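Local structure of toxin 2A (Paenibacillus larvae, 5URP) at residues 34-39 / 151-156; 109-114 / 164-169; 204-207 / 212-215. The protein transfers ADP-ribose, presumably from NAD+, onto a target molecule and is a virulence factor of its bacterium. One frame throughout, in Å; residues are numbered along the deposited sequence.

Contact 1. Residues 34-39 / 151-156; sequences KKWGKK and TSLVNG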
loop_
_atom_site.group_PDB
_atom_site.type_symbol
_atom_site.label_atom_id
_atom_site.label_comp_id
_atom_site.label_asym_id
_atom_site.label_seq_id
_atom_site.Cartn_x
_atom_site.Cartn_y
_atom_site.Cartn_z
ATOM N N LYS A 34 -1.539 3.303 16.268
ATOM C CA LYS A 34 -0.227 3.875 16.519
ATOM C C LYS A 34 0.525 3.090 17.599
ATOM O O LYS A 34 1.726 2.821 17.461
ATOM C CB LYS A 34 -0.417 5.333 16.896
ATOM C CG LYS A 34 0.681 6.279 16.540
ATOM C CD LYS A 34 0.162 7.714 16.660
ATOM C CE LYS A 34 1.151 8.635 17.360
ATOM N NZ LYS A 34 2.341 8.963 16.523
ATOM N N LYS A 35 -0.163 2.689 18.671
ATOM C CA LYS A 35 0.498 1.918 19.729
ATOM C C LYS A 35 1.010 0.573 19.219
ATOM O O LYS A 35 2.109 0.130 19.601
ATOM C CB LYS A 35 -0.469 1.703 20.897
ATOM C CG LYS A 35 0.023 0.696 21.953
ATOM C CD LYS A 35 -0.823 0.742 23.237
ATOM C CE LYS A 35 -0.200 -0.105 24.346
ATOM N NZ LYS A 35 1.217 0.298 24.668
ATOM N N TRP A 36 0.206 -0.117 18.402
ATOM C CA TRP A 36 0.592 -1.414 17.854
ATOM C C TRP A 36 1.761 -1.262 16.903
ATOM O O TRP A 36 2.741 -2.021 16.972
ATOM C CB TRP A 36 -0.595 -2.046 17.135
ATOM C CG TRP A 36 -0.316 -3.368 16.506
ATOM C CD1 TRP A 36 -0.541 -4.602 17.063
ATOM C CD2 TRP A 36 0.224 -3.612 15.198
ATOM N NE1 TRP A 36 -0.178 -5.592 16.182
ATOM C CE2 TRP A 36 0.303 -5.019 15.038
ATOM C CE3 TRP A 36 0.656 -2.787 14.155
ATOM C CZ2 TRP A 36 0.786 -5.610 13.874
ATOM C CZ3 TRP A 36 1.145 -3.377 13.004
ATOM C CH2 TRP A 36 1.193 -4.772 12.866
ATOM N N GLY A 37 1.680 -0.274 16.010
ATOM C CA GLY A 37 2.731 -0.101 15.024
ATOM C C GLY A 37 4.063 0.250 15.654
ATOM O O GLY A 37 5.112 -0.239 15.228
ATOM N N LYS A 38 4.039 1.088 16.689
ATOM C CA LYS A 38 5.280 1.477 17.353
ATOM C C LYS A 38 5.992 0.286 17.990
ATOM O O LYS A 38 7.221 0.279 18.066
ATOM C CB LYS A 38 5.009 2.536 18.404
ATOM C CG LYS A 38 4.713 3.896 17.832
ATOM C CD LYS A 38 4.423 4.877 18.937
ATOM C CE LYS A 38 4.080 6.251 18.405
ATOM N NZ LYS A 38 3.525 7.128 19.471
ATOM N N LYS A 39 5.247 -0.724 18.445
ATOM C CA LYS A 39 5.879 -1.934 18.971
ATOM C C LYS A 39 6.608 -2.693 17.874
ATOM O O LYS A 39 7.700 -3.228 18.101
ATOM C CB LYS A 39 4.830 -2.833 19.618
ATOM C CG LYS A 39 4.305 -2.304 20.929
ATOM C CD LYS A 39 3.271 -3.250 21.477
ATOM C CE LYS A 39 2.506 -2.637 22.625
ATOM N NZ LYS A 39 2.111 -3.720 23.587
ATOM N N THR A 151 0.851 1.505 2.398
ATOM C CA THR A 151 -0.482 1.274 2.927
ATOM C C THR A 151 -0.538 1.928 4.299
ATOM O O THR A 151 0.468 2.445 4.786
ATOM C CB THR A 151 -0.788 -0.222 3.057
ATOM O OG1 THR A 151 -0.025 -0.771 4.129
ATOM C CG2 THR A 151 -0.469 -0.956 1.766
ATOM N N SER A 152 -1.718 1.939 4.916
ATOM C CA SER A 152 -1.898 2.516 6.244
ATOM C C SER A 152 -2.601 1.538 7.171
ATOM O O SER A 152 -3.490 0.775 6.760
ATOM C CB SER A 152 -2.735 3.827 6.182
ATOM O OG SER A 152 -2.894 4.393 7.481
ATOM N N LEU A 153 -2.253 1.613 8.458
ATOM C CA LEU A 153 -2.952 0.825 9.467
ATOM C C LEU A 153 -4.388 1.276 9.669
ATOM O O LEU A 153 -5.194 0.533 10.238
ATOM C CB LEU A 153 -2.226 0.899 10.808
ATOM C CG LEU A 153 -0.910 0.164 10.954
ATOM C CD1 LEU A 153 -0.375 0.431 12.357
ATOM C CD2 LEU A 153 -1.113 -1.329 10.733
ATOM N N VAL A 154 -4.720 2.488 9.255
ATOM C CA VAL A 154 -6.094 2.946 9.387
ATOM C C VAL A 154 -6.620 3.374 8.024
ATOM O O VAL A 154 -5.877 3.710 7.088
ATOM C CB VAL A 154 -6.282 4.088 10.418
ATOM C CG1 VAL A 154 -5.967 3.589 11.793
ATOM C CG2 VAL A 154 -5.484 5.288 10.038
ATOM N N ASN A 155 -7.941 3.392 7.945
ATOM C CA ASN A 155 -8.651 3.825 6.752
ATOM C C ASN A 155 -8.845 5.331 6.885
ATOM O O ASN A 155 -9.882 5.801 7.330
ATOM C CB ASN A 155 -9.965 3.077 6.635
ATOM C CG ASN A 155 -10.705 3.387 5.382
ATOM O OD1 ASN A 155 -10.209 4.060 4.479
ATOM N ND2 ASN A 155 -11.934 2.917 5.327
ATOM N N GLY A 156 -7.794 6.078 6.512
ATOM C CA GLY A 156 -7.729 7.501 6.827
ATOM C C GLY A 156 -8.636 8.334 5.945
ATOM O O GLY A 156 -9.107 7.887 4.887
#
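Leu153, the first residue after strand 149-152, reaches across to Trp36 and Gly37 on helix 30-45. Its CB leads toward the helix, and with CG anti to the carbonyl carbon (chi1 -72°) the two methyls are carried onto the helix surface. CD1 lies 3.8 Å from Trp36 CE3 and also 4.1 Å from Gly37 CA, an approach that a residue without a side chain permits. CD2 settles 3.8 Å from Trp36 CZ3. It comes at the benzo half of the indole obliquely, and the two side chains cross at about a right angle. A branched aliphatic suits this place because its fork meets backbone and ring at once.

Just before it, Ser152 forms an ST turn: its OG accepts the N-H of Val154 at 3.2 Å, bending the chain as the strand ends. Thr151 and Ser152 are probably the last two residues of the Ser-Thr-Ser motif of these ADP-ribosyltransferases. On the pyrrole part of the indole NE1 is hydrogen-bonded to Asp99 OD2, and the ring also meets Phe26. Leu153 itself is wedged between helix 30-45, where it also touches Ala33, strand 101-107 through Val101, and strand 177-178 through Tyr178.

Contact 2. Residues 109-114 / 164-169; sequences GIIFGK and VLIELK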
loop_
_atom_site.group_PDB
_atom_site.type_symbol
_atom_site.label_atom_id
_atom_site.label_comp_id
_atom_site.label_asym_id
_atom_site.label_seq_id
_atom_site.Cartn_x
_atom_site.Cartn_y
_atom_site.Cartn_z
ATOM N N GLY A 109 -7.769 3.737 -10.620
ATOM C CA GLY A 109 -7.904 2.588 -11.497
ATOM C C GLY A 109 -6.611 2.055 -12.063
ATOM O O GLY A 109 -6.633 1.021 -12.739
ATOM N N ILE A 110 -5.483 2.719 -11.794
ATOM C CA ILE A 110 -4.203 2.295 -12.357
ATOM C C ILE A 110 -3.896 0.847 -12.003
ATOM O O ILE A 110 -3.284 0.127 -12.799
ATOM C CB ILE A 110 -3.075 3.240 -11.885
ATOM C CG1 ILE A 110 -1.802 3.006 -12.694
ATOM C CG2 ILE A 110 -2.781 3.054 -10.398
ATOM C CD1 ILE A 110 -1.916 3.427 -14.116
ATOM N N ILE A 111 -4.308 0.388 -10.822
ATOM C CA ILE A 111 -3.976 -0.976 -10.418
ATOM C C ILE A 111 -4.526 -1.987 -11.398
ATOM O O ILE A 111 -4.059 -3.131 -11.434
ATOM C CB ILE A 111 -4.476 -1.286 -8.993
ATOM C CG1 ILE A 111 -6.001 -1.236 -8.913
ATOM C CG2 ILE A 111 -3.808 -0.357 -8.011
ATOM C CD1 ILE A 111 -6.541 -1.796 -7.626
ATOM N N PHE A 112 -5.500 -1.594 -12.213
ATOM C CA PHE A 112 -6.118 -2.480 -13.183
ATOM C C PHE A 112 -5.524 -2.304 -14.570
ATOM O O PHE A 112 -6.039 -2.884 -15.531
ATOM C CB PHE A 112 -7.630 -2.232 -13.228
ATOM C CG PHE A 112 -8.306 -2.439 -11.911
ATOM C CD1 PHE A 112 -8.251 -3.673 -11.289
ATOM C CD2 PHE A 112 -8.972 -1.404 -11.278
ATOM C CE1 PHE A 112 -8.854 -3.869 -10.063
ATOM C CE2 PHE A 112 -9.583 -1.596 -10.031
ATOM C CZ PHE A 112 -9.521 -2.825 -9.433
ATOM N N GLY A 113 -4.468 -1.515 -14.687
ATOM C CA GLY A 113 -3.898 -1.129 -15.960
ATOM C C GLY A 113 -4.249 0.304 -16.301
ATOM O O GLY A 113 -5.302 0.825 -15.917
ATOM N N LYS A 114 -3.347 0.961 -17.033
ATOM C CA LYS A 114 -3.541 2.362 -17.380
ATOM C C LYS A 114 -4.848 2.599 -18.124
ATOM O O LYS A 114 -5.380 3.713 -18.075
ATOM C CB LYS A 114 -2.363 2.859 -18.228
ATOM C CG LYS A 114 -0.997 2.781 -17.538
ATOM C CD LYS A 114 0.101 3.405 -18.403
ATOM C CE LYS A 114 1.459 3.398 -17.707
ATOM N NZ LYS A 114 1.446 4.189 -16.443
ATOM N N VAL A 164 -10.627 4.372 -5.650
ATOM C CA VAL A 164 -10.445 2.969 -5.286
ATOM C C VAL A 164 -9.927 2.887 -3.853
ATOM O O VAL A 164 -8.979 3.595 -3.484
ATOM C CB VAL A 164 -9.475 2.250 -6.237
ATOM C CG1 VAL A 164 -9.278 0.818 -5.775
ATOM C CG2 VAL A 164 -9.971 2.332 -7.688
ATOM N N LEU A 165 -10.532 2.002 -3.058
ATOM C CA LEU A 165 -10.088 1.700 -1.702
ATOM C C LEU A 165 -9.707 0.230 -1.667
ATOM O O LEU A 165 -10.561 -0.616 -1.906
ATOM C CB LEU A 165 -11.187 1.952 -0.673
ATOM C CG LEU A 165 -10.859 1.625 0.787
ATOM C CD1 LEU A 165 -9.688 2.451 1.294
ATOM C CD2 LEU A 165 -12.088 1.821 1.667
ATOM N N ILE A 166 -8.466 -0.053 -1.325
ATOM C CA ILE A 166 -8.003 -1.433 -1.174
ATOM C C ILE A 166 -7.939 -1.726 0.309
ATOM O O ILE A 166 -7.338 -0.954 1.075
ATOM C CB ILE A 166 -6.620 -1.653 -1.800
ATOM C CG1 ILE A 166 -6.548 -1.190 -3.253
ATOM C CG2 ILE A 166 -6.238 -3.148 -1.661
ATOM C CD1 ILE A 166 -5.110 -1.244 -3.830
ATOM N N GLU A 167 -8.558 -2.829 0.716
ATOM C CA GLU A 167 -8.435 -3.384 2.059
ATOM C C GLU A 167 -7.598 -4.657 1.910
ATOM O O GLU A 167 -8.041 -5.615 1.274
ATOM C CB GLU A 167 -9.805 -3.677 2.662
ATOM C CG GLU A 167 -9.779 -4.320 4.024
ATOM C CD GLU A 167 -11.159 -4.382 4.685
ATOM O OE1 GLU A 167 -11.955 -3.423 4.541
ATOM O OE2 GLU A 167 -11.428 -5.376 5.376
ATOM N N LEU A 168 -6.395 -4.660 2.473
ATOM C CA LEU A 168 -5.414 -5.708 2.191
ATOM C C LEU A 168 -5.067 -6.449 3.467
ATOM O O LEU A 168 -4.697 -5.836 4.465
ATOM C CB LEU A 168 -4.171 -5.062 1.573
ATOM C CG LEU A 168 -3.033 -5.942 1.156
ATOM C CD1 LEU A 168 -3.469 -6.714 -0.069
ATOM C CD2 LEU A 168 -1.845 -5.059 0.849
ATOM N N LYS A 169 -5.147 -7.782 3.438
ATOM C CA LYS A 169 -4.773 -8.576 4.594
ATOM C C LYS A 169 -3.327 -9.013 4.419
ATOM O O LYS A 169 -2.972 -9.521 3.357
ATOM C CB LYS A 169 -5.681 -9.800 4.730
ATOM C CG LYS A 169 -7.153 -9.454 4.856
ATOM C CD LYS A 169 -8.042 -10.676 4.732
ATOM C CE LYS A 169 -9.515 -10.309 4.804
ATOM N NZ LYS A 169 -10.401 -11.468 4.508
#
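Ile111 meets Val164 and Ile166 where a short 3-10 turn, residues 109-112, packs on one face of the mixed five-stranded sheet of the ADP-ribosyltransferase fold. The contact across is apolar. Ile111 and Ile166 reach toward each other tip to tip, CD1 to CD1 at 4.1 Å, and the same Ile111 CD1 lies 4.2 Å from Val164 CG1. Two residues apart on strand 164-170, Val164 and Ile166 face the same way, and their beta-branched side chains suit an extended strand in a buried layer. Val164 CG2 also packs on the backbone of Gly109, 3.9 Å from its N.

Backbone hydrogen bonds shape the turn itself. Phe112 N donates to Gly109 O at 2.9 Å and Gly113 N to Ile110 O at 2.8 Å. Gly113 takes a positive phi (105°) at which a CB would press on the Phe112 carbonyl O, so a residue without one fits.

The Phe112 ring packs on the aliphatic Leu215 and Val217 of strand 214-221 and meets the Phe138 ring. With Ile111 chi1 at 64°, CG1 stands between the backbone N and the carbonyl carbon, 3.6 Å above the plane of the Phe112 ring and over its centre.

Contact 3. Residues 204-207 / 212-215; sequences IKII and SQRL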
loop_
_atom_site.group_PDB
_atom_site.type_symbol
_atom_site.label_atom_id
_atom_site.label_comp_id
_atom_site.label_asym_id
_atom_site.label_seq_id
_atom_site.Cartn_x
_atom_site.Cartn_y
_atom_site.Cartn_z
ATOM N N ILE A 204 -14.540 -7.481 -5.282
ATOM C CA ILE A 204 -14.627 -6.098 -5.763
ATOM C C ILE A 204 -16.095 -5.690 -5.731
ATOM O O ILE A 204 -16.948 -6.407 -6.261
ATOM C CB ILE A 204 -14.065 -5.947 -7.194
ATOM C CG1 ILE A 204 -12.558 -6.236 -7.230
ATOM C CG2 ILE A 204 -14.343 -4.542 -7.739
ATOM C CD1 ILE A 204 -11.961 -6.279 -8.623
ATOM N N LYS A 205 -16.390 -4.525 -5.144
ATOM C CA LYS A 205 -17.763 -4.032 -5.135
ATOM C C LYS A 205 -17.756 -2.514 -5.073
ATOM O O LYS A 205 -16.755 -1.901 -4.714
ATOM C CB LYS A 205 -18.556 -4.588 -3.959
ATOM C CG LYS A 205 -18.057 -4.100 -2.617
ATOM C CD LYS A 205 -18.823 -4.703 -1.431
ATOM C CE LYS A 205 -18.086 -4.378 -0.117
ATOM N NZ LYS A 205 -18.719 -4.969 1.096
ATOM N N ILE A 206 -18.897 -1.926 -5.425
ATOM C CA ILE A 206 -19.093 -0.488 -5.272
ATOM C C ILE A 206 -19.522 -0.215 -3.843
ATOM O O ILE A 206 -20.434 -0.873 -3.330
ATOM C CB ILE A 206 -20.147 0.047 -6.251
ATOM C CG1 ILE A 206 -19.709 -0.112 -7.713
ATOM C CG2 ILE A 206 -20.441 1.542 -5.918
ATOM C CD1 ILE A 206 -20.840 0.198 -8.744
ATOM N N ILE A 207 -18.887 0.772 -3.215
ATOM C CA ILE A 207 -19.333 1.302 -1.936
ATOM C C ILE A 207 -19.770 2.755 -2.138
ATOM O O ILE A 207 -19.331 3.446 -3.063
ATOM C CB ILE A 207 -18.258 1.179 -0.851
ATOM C CG1 ILE A 207 -16.956 1.856 -1.252
ATOM C CG2 ILE A 207 -17.994 -0.320 -0.522
ATOM C CD1 ILE A 207 -15.950 1.905 -0.117
ATOM N N SER A 212 -18.915 10.459 -2.177
ATOM C CA SER A 212 -18.621 9.930 -3.499
ATOM C C SER A 212 -18.499 8.418 -3.414
ATOM O O SER A 212 -17.912 7.888 -2.470
ATOM C CB SER A 212 -17.329 10.501 -4.081
ATOM O OG SER A 212 -16.211 10.049 -3.347
ATOM N N GLN A 213 -19.045 7.748 -4.414
ATOM C CA GLN A 213 -18.928 6.301 -4.501
ATOM C C GLN A 213 -17.503 5.912 -4.866
ATOM O O GLN A 213 -16.758 6.673 -5.492
ATOM C CB GLN A 213 -19.906 5.740 -5.537
ATOM C CG GLN A 213 -21.357 6.064 -5.229
ATOM C CD GLN A 213 -22.334 5.454 -6.205
ATOM O OE1 GLN A 213 -21.952 4.904 -7.247
ATOM N NE2 GLN A 213 -23.622 5.570 -5.888
ATOM N N ARG A 214 -17.132 4.701 -4.466
ATOM C CA ARG A 214 -15.806 4.183 -4.732
ATOM C C ARG A 214 -15.898 2.705 -5.070
ATOM O O ARG A 214 -16.897 2.037 -4.802
ATOM C CB ARG A 214 -14.859 4.347 -3.528
ATOM C CG ARG A 214 -14.584 5.791 -3.148
ATOM C CD ARG A 214 -13.802 5.888 -1.865
ATOM N NE ARG A 214 -14.592 5.514 -0.698
ATOM C CZ ARG A 214 -14.075 5.366 0.516
ATOM N NH1 ARG A 214 -12.770 5.536 0.709
ATOM N NH2 ARG A 214 -14.861 5.045 1.537
ATOM N N LEU A 215 -14.838 2.206 -5.678
ATOM C CA LEU A 215 -14.675 0.776 -5.862
ATOM C C LEU A 215 -13.825 0.240 -4.718
ATOM O O LEU A 215 -12.702 0.704 -4.517
ATOM C CB LEU A 215 -14.008 0.483 -7.202
ATOM C CG LEU A 215 -14.243 -0.867 -7.821
ATOM C CD1 LEU A 215 -15.703 -1.004 -8.277
ATOM C CD2 LEU A 215 -13.289 -0.946 -8.983
#
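Two torsions bring the Ile207 and Arg214 side chains together. In Ile207, chi1 of 56° stands CG1 between the backbone N and the carbonyl carbon, leaning it over the partner strand, and the Arg214 chain bends at chi3 (-71°), which brings its guanidinium round to that branch. Ile207 CD1 then lies 3.7 Å from Arg214 NH2, an oblique approach in which a methyl packs against a flat cation. The same NH2 is hydrogen-bonded to Asn209 OD1 in the connecting turn, and NH1 reaches Phe159 O in a weak hydrogen bond, which together limit how the group can turn.

In the backbone, Ile207 and Arg214 form an antiparallel hydrogen-bonded pair. Ile207 N donates to Arg214 O at 2.8 Å, and Arg214 N returns the bond to Ile207 O at 2.9 Å. Both oxygens take a second, softer contact from a CA-H: Ile206 CA is 3.4 Å from Arg214 O, and Gln213 CA is 3.2 Å from Ile207 O.

The next pair, Ile206 with Leu215, is non-hydrogen-bonded and turns its side chains to the other face of the sheet. There Leu215 CG packs 3.7 Å from Ile204 CG2, while Leu215 CD1 lies 4.1 Å from Ile206 CG1. Bulky aliphatics suit this face because helix 128-138 covers it: Ile204 touches Ile134 and Phe138, and both Ile206 and Leu215 touch Ala131. Extended beyond CG, Gln213 brings OE1 to 3.9 Å from Ile206 CG2, and the same OE1 accepts a hydrogen bond from Val126 N.

Alternation of this kind is the antiparallel ladder; with only a short loop joining strands 197-207 and 214-221 it makes a beta hairpin, whose strands are neighbours in the five-stranded sheet of the ADP-ribosyltransferase fold.

How the contacts relate
Contacts 2 and 3 are close neighbours, their centres 11 Å apart and on the same side of the chain's centre. They share the five-stranded sheet, in which strands 164-170 and 214-221 lie side by side; Leu165 N and Leu215 O share a probable hydrogen bond of 2.9 Å. Contact 1, centred about 20 Å from the centre of contact 2 and 23 Å from that of contact 3, packs helix 30-45 against the residue that follows strand 149-152; its Asn155 OD1 touches Leu165 CD1 at 3.6 Å. Along the chain contacts 1 and 2 interleave, whereas contact 3 follows both. Together they tie an N-terminal helix, the five-stranded and three-stranded sheets and the last hairpin into one ADP-ribosyltransferase unit.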